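Local coordinates for protein L-talarate/Galactarate Dehydratase (Salmonella typhimurium, PDB 2PP0) that catalyses magnesium-dependent dehydration of L-talarate and galactarate to 5-keto-4-deoxy-D-glucarate and, in competition, epimerises L-talarate to galactarate, at residues Ile62-Ile67 with Phe378-Gln383; Gly77-Lys82 with Gln87-His92; Thr174-Val179 with Leu210-Glu215; Glu285-Ile290 with Met315-Lys320; Pro345-Phe350 with Gly366-Ser371. All coordinates share one frame; numbering follows the deposited sequence.

Overall arrangement
From the N terminus, the chain first builds the capping domain, whose strand 57-69 supplies one half of interaction 1. That contact closes only when residues 378-383 return more than 300 residues later, so the other four are nested inside its loop and follow one another in series without crossing. Interaction 2 folds strand 74-81, the sheet neighbour of 57-69, against the helix that follows it. The chain then enters the barrel: interactions 3 and 4 each join two neighbouring outer helices, and interaction 5 links the last barrel strand to strand 367-369. Interactions 1 and 2 touch through backbone pairing. Interactions 3, 4 and 5 all have residues at the second subunit.

Interaction 1. Residues Ile62-Ile67 with Phe378-Gln383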
# COMPACT_ATOMS: atom_id res chain seq x y z
N ILE B 62 23.13 9.79 -13.09
CA ILE B 62 22.13 8.73 -13.09
C ILE B 62 22.74 7.50 -12.45
O ILE B 62 23.76 6.99 -12.91
CB ILE B 62 21.69 8.36 -14.53
CG1 ILE B 62 21.08 9.58 -15.24
CG2 ILE B 62 20.70 7.20 -14.49
CD1 ILE B 62 19.75 10.04 -14.66
N ILE B 63 22.13 7.01 -11.37
CA ILE B 63 22.65 5.81 -10.72
C ILE B 63 21.66 4.69 -11.05
O ILE B 63 20.48 4.76 -10.72
CB ILE B 63 22.77 5.98 -9.18
CG1 ILE B 63 23.71 7.15 -8.85
CG2 ILE B 63 23.36 4.71 -8.57
CD1 ILE B 63 23.11 8.53 -9.13
N ILE B 64 22.16 3.67 -11.74
CA ILE B 64 21.34 2.56 -12.17
C ILE B 64 21.62 1.28 -11.41
O ILE B 64 22.77 0.99 -11.05
CB ILE B 64 21.59 2.27 -13.67
CG1 ILE B 64 21.46 3.56 -14.47
CG2 ILE B 64 20.59 1.24 -14.19
CD1 ILE B 64 21.97 3.44 -15.89
N ALA B 65 20.57 0.51 -11.15
CA ALA B 65 20.71 -0.77 -10.47
C ALA B 65 20.06 -1.83 -11.35
O ALA B 65 18.97 -1.62 -11.89
CB ALA B 65 20.05 -0.74 -9.10
N GLU B 66 20.74 -2.96 -11.50
CA GLU B 66 20.22 -4.08 -12.29
C GLU B 66 20.34 -5.28 -11.37
O GLU B 66 21.40 -5.53 -10.80
CB GLU B 66 21.06 -4.28 -13.55
CG GLU B 66 21.05 -3.08 -14.48
CD GLU B 66 22.04 -3.21 -15.61
OE1 GLU B 66 21.85 -4.10 -16.47
OE2 GLU B 66 23.02 -2.43 -15.65
N ILE B 67 19.23 -6.00 -11.19
CA ILE B 67 19.18 -7.16 -10.31
C ILE B 67 18.65 -8.38 -11.07
O ILE B 67 17.69 -8.27 -11.83
CB ILE B 67 18.23 -6.89 -9.10
CG1 ILE B 67 18.65 -5.61 -8.37
CG2 ILE B 67 18.24 -8.07 -8.14
CD1 ILE B 67 17.71 -5.21 -7.22
N PHE B 378 10.88 -0.26 -19.77
CA PHE B 378 12.04 0.33 -20.42
C PHE B 378 13.26 -0.57 -20.30
O PHE B 378 13.42 -1.27 -19.30
CB PHE B 378 12.38 1.69 -19.77
CG PHE B 378 11.37 2.78 -20.06
CD1 PHE B 378 11.33 3.40 -21.31
CD2 PHE B 378 10.49 3.20 -19.07
CE1 PHE B 378 10.43 4.42 -21.57
CE2 PHE B 378 9.58 4.23 -19.32
CZ PHE B 378 9.55 4.84 -20.57
N THR B 379 14.10 -0.57 -21.33
CA THR B 379 15.34 -1.35 -21.31
C THR B 379 16.47 -0.35 -21.54
O THR B 379 16.32 0.61 -22.29
CB THR B 379 15.38 -2.43 -22.41
OG1 THR B 379 15.30 -1.81 -23.69
CG2 THR B 379 14.22 -3.41 -22.23
N LEU B 380 17.60 -0.57 -20.88
CA LEU B 380 18.75 0.31 -21.01
C LEU B 380 19.34 0.29 -22.42
O LEU B 380 19.62 -0.78 -22.97
CB LEU B 380 19.83 -0.07 -20.00
CG LEU B 380 19.45 0.12 -18.53
CD1 LEU B 380 20.54 -0.46 -17.64
CD2 LEU B 380 19.25 1.61 -18.25
N SER B 381 19.51 1.47 -22.99
CA SER B 381 20.05 1.62 -24.34
C SER B 381 21.57 1.52 -24.34
O SER B 381 22.20 1.50 -23.28
CB SER B 381 19.68 2.99 -24.89
OG SER B 381 20.45 3.98 -24.22
N GLU B 382 22.15 1.47 -25.54
CA GLU B 382 23.59 1.39 -25.68
C GLU B 382 24.19 2.71 -25.22
O GLU B 382 25.27 2.74 -24.64
CB GLU B 382 23.97 1.11 -27.14
CG GLU B 382 25.47 1.10 -27.43
CD GLU B 382 26.25 0.19 -26.49
OE1 GLU B 382 25.76 -0.91 -26.17
OE2 GLU B 382 27.37 0.58 -26.09
N GLN B 383 23.47 3.80 -25.47
CA GLN B 383 23.92 5.13 -25.08
C GLN B 383 24.10 5.26 -23.57
O GLN B 383 24.98 5.99 -23.10
CB GLN B 383 22.93 6.19 -25.57
CG GLN B 383 23.41 7.61 -25.34
CD GLN B 383 24.71 7.90 -26.07
OE1 GLN B 383 24.76 7.84 -27.30
NE2 GLN B 383 25.76 8.22 -25.32
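Leu380 points its two methyl groups at Ile64 and Glu66, neighbours on one face of strand 57-69. The apolar part is a methyl-to-methyl contact on both branches of the isoleucine. Ile64 CG2 lies 3.8 Å from Leu380 CD1, and Ile64 CD1 lies 4.0 Å from Leu380 CD2. The two side chains lie alongside each other, pointing opposite ways, and Val76 of the adjacent strand 74-81 also touches Leu380.

The second kind of contact is between a methyl and a carboxylate. Glu66, with CG trans to the carbonyl carbon (chi1 -61°) and the chain extended beyond it, carries its carboxylate out to the leucine. Leu380 CD1 sits over the flat face of that group, 3.7 Å from Glu66 CD and 4.0 Å from Glu66 OE1. The polar end is held by charge: Glu66 OE2 forms a salt bridge with Arg385, from the helix that begins just after Leu380. Ser381 is the N-cap of this helix, its OG bonding to Ala384 N, so the chain turns from loop to helix directly beside the contact.

The strand belongs to the capping domain of the enolase superfamily, and the incoming segment leads back to it from the barrel. The contact therefore lets the carboxylate take a methyl on its face while OE2 keeps its salt bridge to Arg385.

Interaction 2. Residues Gly77-Lys82 with Gln87-His92; sequences GFSYSK and QGIYAH
Ile89 points from helix 86-96 toward strand 74-81, in the α+β capping domain of the enolase superfamily, where the helix follows the edge strand and runs back roughly antiparallel to it (146°, axes 8.8 Å apart). At CB the side chain divides. The CG2 branch reaches Ser79 OG at 3.5 Å, a van der Waals contact with a hydroxyl already bonded to Gln130 O in helix 127-146. The other branch leaves through CG1, turned away from the carbonyl carbon (chi1 -66°), and extends to CD1. That methyl meets the strand at two points, Tyr80 O at 3.7 Å and Ser81 CB at 4.1 Å.

Ser81 turns its own hydroxyl to Arg83 O. Tyr80 points away from the helix, toward the active site, where its side chain touches the catalytic His328. The Tyr80 OH bonds to Asp301 OD2, of the carboxylate thought to raise the basicity of that histidine.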
# COMPACT_ATOMS: atom_id res chain seq x y z
N GLY B 77 16.24 -0.27 -12.24
CA GLY B 77 15.72 0.94 -11.63
C GLY B 77 16.82 1.98 -11.54
O GLY B 77 17.99 1.66 -11.77
N PHE B 78 16.47 3.22 -11.22
CA PHE B 78 17.50 4.25 -11.13
C PHE B 78 17.10 5.43 -10.25
O PHE B 78 15.93 5.61 -9.92
CB PHE B 78 17.82 4.77 -12.53
CG PHE B 78 16.71 5.59 -13.15
CD1 PHE B 78 16.61 6.96 -12.89
CD2 PHE B 78 15.75 4.99 -13.96
CE1 PHE B 78 15.56 7.71 -13.43
CE2 PHE B 78 14.70 5.73 -14.50
CZ PHE B 78 14.60 7.10 -14.24
N SER B 79 18.11 6.21 -9.88
CA SER B 79 17.91 7.43 -9.11
C SER B 79 18.79 8.44 -9.83
O SER B 79 19.47 8.10 -10.81
CB SER B 79 18.34 7.26 -7.64
OG SER B 79 19.72 7.00 -7.50
N TYR B 80 18.79 9.69 -9.39
CA TYR B 80 19.59 10.68 -10.09
C TYR B 80 19.99 11.80 -9.15
O TYR B 80 19.56 11.85 -8.00
CB TYR B 80 18.77 11.28 -11.22
CG TYR B 80 17.70 12.24 -10.72
CD1 TYR B 80 17.96 13.61 -10.62
CD2 TYR B 80 16.47 11.78 -10.28
CE1 TYR B 80 17.02 14.49 -10.08
CE2 TYR B 80 15.52 12.64 -9.74
CZ TYR B 80 15.80 13.99 -9.64
OH TYR B 80 14.87 14.85 -9.09
N SER B 81 20.81 12.70 -9.66
CA SER B 81 21.22 13.87 -8.91
C SER B 81 21.49 14.99 -9.89
O SER B 81 22.16 14.78 -10.90
CB SER B 81 22.49 13.59 -8.09
OG SER B 81 22.84 14.73 -7.32
N LYS B 82 20.93 16.16 -9.62
CA LYS B 82 21.16 17.31 -10.46
C LYS B 82 22.09 18.17 -9.63
O LYS B 82 21.68 18.78 -8.64
CB LYS B 82 19.84 18.02 -10.78
CG LYS B 82 18.98 17.19 -11.73
CD LYS B 82 17.69 17.86 -12.15
CE LYS B 82 16.89 16.89 -13.03
NZ LYS B 82 15.64 17.46 -13.60
N GLN B 87 27.90 11.21 -6.96
CA GLN B 87 29.05 10.41 -6.54
C GLN B 87 28.77 9.74 -5.20
O GLN B 87 29.22 8.62 -4.95
CB GLN B 87 30.31 11.30 -6.41
CG GLN B 87 30.80 11.93 -7.70
CD GLN B 87 31.33 10.91 -8.71
OE1 GLN B 87 31.64 9.77 -8.35
NE2 GLN B 87 31.44 11.33 -9.96
N GLY B 88 28.03 10.43 -4.34
CA GLY B 88 27.72 9.88 -3.03
C GLY B 88 26.64 8.81 -3.09
O GLY B 88 26.72 7.79 -2.41
N ILE B 89 25.62 9.04 -3.91
CA ILE B 89 24.55 8.07 -4.07
C ILE B 89 25.16 6.75 -4.57
O ILE B 89 24.92 5.69 -3.99
CB ILE B 89 23.50 8.57 -5.07
CG1 ILE B 89 22.79 9.80 -4.51
CG2 ILE B 89 22.47 7.47 -5.35
CD1 ILE B 89 21.87 10.48 -5.49
N TYR B 90 25.95 6.83 -5.64
CA TYR B 90 26.59 5.63 -6.19
C TYR B 90 27.52 4.97 -5.19
O TYR B 90 27.52 3.74 -5.03
CB TYR B 90 27.39 5.98 -7.45
CG TYR B 90 28.21 4.82 -7.97
CD1 TYR B 90 27.63 3.80 -8.72
CD2 TYR B 90 29.58 4.74 -7.69
CE1 TYR B 90 28.39 2.72 -9.18
CE2 TYR B 90 30.35 3.67 -8.16
CZ TYR B 90 29.75 2.67 -8.90
OH TYR B 90 30.50 1.61 -9.37
N ALA B 91 28.34 5.77 -4.51
CA ALA B 91 29.29 5.23 -3.53
C ALA B 91 28.60 4.44 -2.42
O ALA B 91 29.07 3.37 -2.03
CB ALA B 91 30.14 6.36 -2.93
N HIS B 92 27.49 4.96 -1.90
CA HIS B 92 26.78 4.26 -0.83
C HIS B 92 26.08 3.01 -1.37
O HIS B 92 26.09 1.97 -0.73
CB HIS B 92 25.76 5.18 -0.18
CG HIS B 92 25.15 4.60 1.06
ND1 HIS B 92 25.89 4.29 2.18
CD2 HIS B 92 23.87 4.24 1.35
CE1 HIS B 92 25.11 3.76 3.10
NE2 HIS B 92 23.88 3.72 2.62

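Interaction 3. Residues Thr174-Val179 with Leu210-Glu215; sequences TPLDQV and LTAVRE
Leu176 and Ala212 make the closer half of this helix-to-helix contact. Leu176 has CG anti to the backbone N (chi1 180°), which carries the branched end across the gap. Both of its methyls then rest on one carbon: Leu176 CD2 is 3.9 Å and Leu176 CD1 4.0 Å from Ala212 CB. The small alanine accommodates this forked end. Close as it is, this pair forms the solvent side of the contact, for both residues remain partly exposed.

Deeper in, the fit is looser. Val179 and Val213 are buried and meet nearly perpendicular through single methyls, with Val179 CG1 4.2 Å from Val213 CG2. The helices involved, 176-188 and 203-217, are the first two of the (β/α)7β barrel of the enolase superfamily, joined through strand 194-197, which carries the substrate-binding Lys195 and the catalytic Lys197. Val213 also packs on Leu223 of the next barrel strand.

A polar link lies at the margin: Arg209, one turn before Val213, bonds through NH2 to Thr174 O, and its side chain also touches Leu176 and Val179.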
# COMPACT_ATOMS: atom_id res chain seq x y z
N THR B 174 15.94 30.70 -21.40
CA THR B 174 15.32 30.73 -22.72
C THR B 174 14.61 32.06 -23.00
O THR B 174 13.69 32.45 -22.27
CB THR B 174 14.29 29.58 -22.85
OG1 THR B 174 14.94 28.33 -22.57
CG2 THR B 174 13.71 29.53 -24.25
N PRO B 175 15.03 32.78 -24.06
CA PRO B 175 14.39 34.06 -24.39
C PRO B 175 12.90 33.85 -24.64
O PRO B 175 12.48 32.77 -25.05
CB PRO B 175 15.14 34.50 -25.65
CG PRO B 175 16.50 33.88 -25.47
CD PRO B 175 16.15 32.49 -24.97
N LEU B 176 12.11 34.89 -24.41
CA LEU B 176 10.66 34.81 -24.60
C LEU B 176 10.20 34.25 -25.94
O LEU B 176 9.34 33.37 -25.98
CB LEU B 176 10.02 36.18 -24.37
CG LEU B 176 8.50 36.25 -24.53
CD1 LEU B 176 7.84 35.19 -23.66
CD2 LEU B 176 8.00 37.64 -24.15
N ASP B 177 10.76 34.75 -27.04
CA ASP B 177 10.35 34.27 -28.36
C ASP B 177 10.59 32.77 -28.54
O ASP B 177 9.82 32.10 -29.22
CB ASP B 177 11.07 35.04 -29.47
CG ASP B 177 12.57 34.79 -29.50
OD1 ASP B 177 13.21 35.15 -30.51
OD2 ASP B 177 13.11 34.23 -28.52
N GLN B 178 11.65 32.25 -27.92
CA GLN B 178 11.95 30.83 -28.02
C GLN B 178 11.00 30.01 -27.14
O GLN B 178 10.64 28.88 -27.48
CB GLN B 178 13.40 30.55 -27.61
CG GLN B 178 13.78 29.08 -27.63
CD GLN B 178 13.83 28.49 -29.04
OE1 GLN B 178 13.48 27.32 -29.25
NE2 GLN B 178 14.27 29.29 -30.00
N VAL B 179 10.59 30.58 -26.01
CA VAL B 179 9.66 29.90 -25.12
C VAL B 179 8.35 29.72 -25.89
O VAL B 179 7.69 28.68 -25.79
CB VAL B 179 9.37 30.71 -23.83
CG1 VAL B 179 8.19 30.09 -23.07
CG2 VAL B 179 10.61 30.74 -22.95
N LEU B 210 4.83 35.53 -18.58
CA LEU B 210 3.62 34.78 -18.27
C LEU B 210 2.42 35.30 -19.06
O LEU B 210 1.59 34.52 -19.53
CB LEU B 210 3.32 34.84 -16.76
CG LEU B 210 2.13 34.02 -16.23
CD1 LEU B 210 2.30 32.55 -16.60
CD2 LEU B 210 2.04 34.17 -14.72
N THR B 211 2.32 36.62 -19.21
CA THR B 211 1.21 37.21 -19.95
C THR B 211 1.30 36.84 -21.43
O THR B 211 0.29 36.58 -22.09
CB THR B 211 1.18 38.75 -19.82
OG1 THR B 211 2.38 39.31 -20.38
CG2 THR B 211 1.05 39.16 -18.36
N ALA B 212 2.53 36.83 -21.96
CA ALA B 212 2.75 36.49 -23.36
C ALA B 212 2.41 35.03 -23.63
O ALA B 212 1.88 34.70 -24.69
CB ALA B 212 4.20 36.77 -23.73
N VAL B 213 2.70 34.16 -22.66
CA VAL B 213 2.42 32.73 -22.81
C VAL B 213 0.93 32.43 -22.72
O VAL B 213 0.41 31.62 -23.49
CB VAL B 213 3.17 31.89 -21.75
CG1 VAL B 213 2.77 30.43 -21.88
CG2 VAL B 213 4.67 32.05 -21.94
N ARG B 214 0.23 33.05 -21.77
CA ARG B 214 -1.20 32.83 -21.64
C ARG B 214 -1.90 33.35 -22.89
O ARG B 214 -2.84 32.74 -23.40
CB ARG B 214 -1.77 33.55 -20.41
CG ARG B 214 -3.30 33.65 -20.40
CD ARG B 214 -3.96 32.28 -20.57
NE ARG B 214 -3.96 31.50 -19.34
CZ ARG B 214 -4.11 30.18 -19.29
NH1 ARG B 214 -4.27 29.48 -20.42
NH2 ARG B 214 -4.11 29.55 -18.13
N GLU B 215 -1.42 34.49 -23.38
CA GLU B 215 -1.98 35.11 -24.57
C GLU B 215 -1.89 34.15 -25.76
O GLU B 215 -2.86 33.96 -26.50
CB GLU B 215 -1.22 36.40 -24.88
CG GLU B 215 -1.88 37.30 -25.91
CD GLU B 215 -1.97 36.65 -27.28
OE1 GLU B 215 -0.92 36.24 -27.81
OE2 GLU B 215 -3.10 36.56 -27.82

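Interaction 4. Residues Glu285-Ile290 with Met315-Lys320; sequences EHEQLI and MDLAAK
Glu285 OE2, two residues before the Glu287 that meets Leu317, is gripped by two hydroxyls, Ser282 OG and Thr281 OG1. No polar bond joins the two segments, and the interface is aliphatic. Ile290 and Leu317 lie antiparallel side by side. Ile290 CD1 lies 3.9 Å from Leu317 CD2, and Ile290 CG2 is 4.0 Å from Leu317 CG, so both isoleucine branches bear on the leucine fork. The same Ile290 CD1 continues to Ala318 CB at 4.1 Å.

Leu317, its CG swung away from the backbone N (chi1 -179°), also pushes CD2 against the backbone of the facing helix. The methyl is 3.7 Å from Glu287 CA and 3.8 Å from Glu287 CG, the glutamate lying roughly square to the leucine. Glu287 takes part through CA, CB and CG, not through its carboxylate. Its OE2 is 6.9 Å from Lys320 NZ, too far for a salt bridge, though the opposite charges may attract weakly.

The segments run almost exactly parallel (4°), their axes 10.4 Å apart, as expected of neighbouring outer helices of a β/α barrel. Both Ile290 and Ala318 also touch Val298 of strand 297-298, which lies between the two helices in the chain. On the outer flank, Asp316 and Lys320 of helix 308-320 pack on the same residues of the second subunit.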
# COMPACT_ATOMS: atom_id res chain seq x y z
N GLU B 285 9.53 13.81 5.63
CA GLU B 285 9.55 15.22 5.26
C GLU B 285 8.24 15.60 4.60
O GLU B 285 7.65 16.64 4.90
CB GLU B 285 10.72 15.49 4.31
CG GLU B 285 12.08 15.31 4.98
CD GLU B 285 13.21 15.19 3.99
OE1 GLU B 285 13.49 16.16 3.26
OE2 GLU B 285 13.82 14.10 3.93
N HIS B 286 7.77 14.75 3.69
CA HIS B 286 6.50 15.01 3.01
C HIS B 286 5.36 15.01 4.01
O HIS B 286 4.42 15.79 3.88
CB HIS B 286 6.24 13.96 1.93
CG HIS B 286 6.75 14.34 0.58
ND1 HIS B 286 7.94 13.87 0.07
CD2 HIS B 286 6.26 15.18 -0.36
CE1 HIS B 286 8.16 14.39 -1.12
NE2 HIS B 286 7.15 15.20 -1.40
N GLU B 287 5.44 14.13 5.00
CA GLU B 287 4.41 14.03 6.02
C GLU B 287 4.25 15.33 6.80
O GLU B 287 3.13 15.77 7.06
CB GLU B 287 4.74 12.89 6.99
CG GLU B 287 3.74 12.73 8.11
CD GLU B 287 4.09 11.58 9.02
OE1 GLU B 287 5.27 11.48 9.42
OE2 GLU B 287 3.19 10.78 9.35
N GLN B 288 5.37 15.95 7.16
CA GLN B 288 5.30 17.21 7.89
C GLN B 288 4.62 18.29 7.05
O GLN B 288 3.85 19.09 7.57
CB GLN B 288 6.71 17.68 8.30
CG GLN B 288 7.33 16.83 9.40
CD GLN B 288 6.46 16.77 10.66
OE1 GLN B 288 6.25 17.79 11.33
NE2 GLN B 288 5.94 15.59 10.97
N LEU B 289 4.88 18.31 5.74
CA LEU B 289 4.24 19.31 4.90
C LEU B 289 2.75 19.03 4.75
O LEU B 289 1.93 19.95 4.79
CB LEU B 289 4.91 19.38 3.52
CG LEU B 289 5.94 20.51 3.38
CD1 LEU B 289 7.24 20.13 4.07
CD2 LEU B 289 6.18 20.79 1.91
N ILE B 290 2.40 17.76 4.59
CA ILE B 290 0.99 17.39 4.44
C ILE B 290 0.20 17.64 5.73
O ILE B 290 -0.90 18.18 5.68
CB ILE B 290 0.86 15.91 4.00
CG1 ILE B 290 1.37 15.75 2.56
CG2 ILE B 290 -0.60 15.47 4.08
CD1 ILE B 290 1.54 14.31 2.09
N MET B 315 1.86 8.87 -1.31
CA MET B 315 0.63 8.95 -2.10
C MET B 315 -0.60 8.68 -1.26
O MET B 315 -1.61 9.38 -1.37
CB MET B 315 0.64 7.93 -3.24
CG MET B 315 1.18 8.43 -4.55
SD MET B 315 0.85 7.17 -5.82
CE MET B 315 1.71 5.95 -5.23
N ASP B 316 -0.53 7.63 -0.46
CA ASP B 316 -1.66 7.26 0.40
C ASP B 316 -1.97 8.37 1.39
O ASP B 316 -3.14 8.64 1.69
CB ASP B 316 -1.36 5.95 1.14
CG ASP B 316 -1.18 4.77 0.19
OD1 ASP B 316 -1.63 4.88 -0.97
OD2 ASP B 316 -0.59 3.75 0.59
N LEU B 317 -0.93 9.01 1.92
CA LEU B 317 -1.14 10.09 2.88
C LEU B 317 -1.76 11.30 2.19
O LEU B 317 -2.72 11.88 2.70
CB LEU B 317 0.20 10.49 3.52
CG LEU B 317 0.12 11.61 4.57
CD1 LEU B 317 -0.83 11.20 5.70
CD2 LEU B 317 1.51 11.89 5.13
N ALA B 318 -1.22 11.67 1.04
CA ALA B 318 -1.74 12.81 0.29
C ALA B 318 -3.21 12.61 -0.08
O ALA B 318 -4.02 13.54 0.02
CB ALA B 318 -0.92 13.03 -0.98
N ALA B 319 -3.54 11.40 -0.51
CA ALA B 319 -4.91 11.06 -0.90
C ALA B 319 -5.84 11.16 0.30
O ALA B 319 -6.97 11.63 0.19
CB ALA B 319 -4.96 9.65 -1.50
N LYS B 320 -5.36 10.69 1.45
CA LYS B 320 -6.14 10.74 2.68
C LYS B 320 -6.48 12.19 3.04
O LYS B 320 -7.53 12.47 3.62
CB LYS B 320 -5.36 10.08 3.82
CG LYS B 320 -6.17 9.91 5.11
CD LYS B 320 -5.36 9.22 6.22
CE LYS B 320 -4.19 10.08 6.68
NZ LYS B 320 -3.45 9.47 7.83

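Interaction 5. Residues Pro345-Phe350 with Gly366-Ser371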
# COMPACT_ATOMS: atom_id res chain seq x y z
N PRO B 345 -4.26 13.06 -11.48
CA PRO B 345 -2.92 13.64 -11.37
C PRO B 345 -2.37 14.25 -12.66
O PRO B 345 -3.00 14.18 -13.72
CB PRO B 345 -2.09 12.45 -10.93
CG PRO B 345 -2.64 11.38 -11.85
CD PRO B 345 -4.17 11.62 -11.81
N TRP B 346 -1.18 14.84 -12.56
CA TRP B 346 -0.48 15.44 -13.69
C TRP B 346 0.91 14.82 -13.78
O TRP B 346 1.53 14.53 -12.76
CB TRP B 346 -0.33 16.95 -13.50
CG TRP B 346 -1.49 17.75 -13.98
CD1 TRP B 346 -2.56 18.17 -13.25
CD2 TRP B 346 -1.67 18.26 -15.31
NE1 TRP B 346 -3.40 18.92 -14.04
CE2 TRP B 346 -2.88 18.99 -15.31
CE3 TRP B 346 -0.93 18.18 -16.49
CZ2 TRP B 346 -3.37 19.63 -16.45
CZ3 TRP B 346 -1.41 18.82 -17.63
CH2 TRP B 346 -2.62 19.54 -17.60
N LEU B 347 1.40 14.63 -15.01
CA LEU B 347 2.72 14.07 -15.24
C LEU B 347 3.59 15.16 -15.88
O LEU B 347 3.15 15.88 -16.77
CB LEU B 347 2.65 12.86 -16.18
CG LEU B 347 3.91 11.99 -16.32
CD1 LEU B 347 4.17 11.27 -15.02
CD2 LEU B 347 3.75 10.98 -17.46
N GLU B 348 4.83 15.26 -15.41
CA GLU B 348 5.76 16.27 -15.91
C GLU B 348 6.68 15.72 -16.98
O GLU B 348 7.29 14.66 -16.82
CB GLU B 348 6.58 16.82 -14.73
CG GLU B 348 7.73 17.73 -15.11
CD GLU B 348 8.37 18.38 -13.90
OE1 GLU B 348 8.59 17.66 -12.88
OE2 GLU B 348 8.67 19.59 -13.96
N HIS B 349 6.79 16.44 -18.08
CA HIS B 349 7.63 15.98 -19.18
C HIS B 349 8.96 16.70 -19.40
O HIS B 349 9.03 17.93 -19.37
CB HIS B 349 6.83 16.01 -20.49
CG HIS B 349 7.66 15.80 -21.72
ND1 HIS B 349 8.51 16.77 -22.21
CD2 HIS B 349 7.79 14.73 -22.53
CE1 HIS B 349 9.12 16.30 -23.29
NE2 HIS B 349 8.71 15.06 -23.50
N PHE B 350 9.98 15.89 -19.63
CA PHE B 350 11.35 16.31 -19.95
C PHE B 350 11.76 15.26 -20.98
O PHE B 350 11.33 14.10 -20.89
CB PHE B 350 12.30 16.17 -18.75
CG PHE B 350 12.16 17.25 -17.71
CD1 PHE B 350 11.16 17.20 -16.75
CD2 PHE B 350 13.09 18.29 -17.66
CE1 PHE B 350 11.08 18.17 -15.75
CE2 PHE B 350 13.02 19.26 -16.66
CZ PHE B 350 12.02 19.20 -15.71
N GLY B 366 -2.77 15.36 -25.28
CA GLY B 366 -2.51 15.89 -23.95
C GLY B 366 -2.26 14.89 -22.84
O GLY B 366 -2.21 15.26 -21.67
N ARG B 367 -2.09 13.61 -23.19
CA ARG B 367 -1.86 12.58 -22.18
C ARG B 367 -0.74 11.61 -22.55
O ARG B 367 -0.47 11.37 -23.73
CB ARG B 367 -3.16 11.80 -21.94
CG ARG B 367 -4.37 12.66 -21.62
CD ARG B 367 -5.63 11.80 -21.45
NE ARG B 367 -5.64 11.06 -20.18
CZ ARG B 367 -6.10 11.56 -19.03
NH1 ARG B 367 -6.59 12.79 -18.99
NH2 ARG B 367 -6.08 10.83 -17.93
N MET B 368 -0.08 11.05 -21.53
CA MET B 368 0.99 10.09 -21.78
C MET B 368 0.35 8.72 -21.51
O MET B 368 -0.27 8.50 -20.47
CB MET B 368 2.18 10.34 -20.84
CG MET B 368 3.53 9.83 -21.37
SD MET B 368 4.08 10.59 -22.95
CE MET B 368 5.12 11.93 -22.36
N TRP B 369 0.48 7.81 -22.47
CA TRP B 369 -0.12 6.49 -22.34
C TRP B 369 0.78 5.40 -21.80
O TRP B 369 1.97 5.34 -22.12
CB TRP B 369 -0.69 6.05 -23.70
CG TRP B 369 -1.88 6.84 -24.09
CD1 TRP B 369 -1.91 8.14 -24.52
CD2 TRP B 369 -3.24 6.42 -24.00
NE1 TRP B 369 -3.21 8.55 -24.69
CE2 TRP B 369 -4.05 7.51 -24.38
CE3 TRP B 369 -3.87 5.22 -23.63
CZ2 TRP B 369 -5.44 7.44 -24.41
CZ3 TRP B 369 -5.25 5.15 -23.65
CH2 TRP B 369 -6.03 6.25 -24.04
N ILE B 370 0.20 4.53 -20.98
CA ILE B 370 0.93 3.41 -20.41
C ILE B 370 0.94 2.32 -21.47
O ILE B 370 -0.12 1.90 -21.95
CB ILE B 370 0.22 2.87 -19.15
CG1 ILE B 370 0.09 3.97 -18.10
CG2 ILE B 370 0.98 1.68 -18.59
CD1 ILE B 370 -0.68 3.54 -16.86
N SER B 371 2.13 1.86 -21.84
CA SER B 371 2.24 0.81 -22.85
C SER B 371 2.00 -0.55 -22.22
O SER B 371 1.85 -0.68 -21.00
CB SER B 371 3.63 0.84 -23.51
OG SER B 371 4.61 0.29 -22.66
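Met368 has the most surface buried by this contact, reaching over to Leu347 and His349 with different parts of its chain. Near the backbone, Met368 CB is 3.8 Å and Met368 CG 4.1 Å from Leu347 CD2, the methionine set crosswise to the leucine. Beyond CG the methionine bends twice (chi2 61°, chi3 94°), bringing its terminal methyl to the histidine. Met368 CE stands at the edge of the His349 ring, near its plane, 3.9 Å from His349 CD2.

His349 ND1 also bonds with Asn166 ND2, and Tyr12 of the second subunit stacks on the ring. Leu347 packs on Leu335 of helix 331-339.

Strands 346-349 and 367-369 flank strand 161-166, so the contact bridges across that middle strand. Between Leu347 and His349, Glu348 binds substrate and forms a salt bridge with Lys195. Strand 346-349 is the eighth and last strand of the (β/α)7β barrel, presenting an active-site residue as in the enolase superfamily.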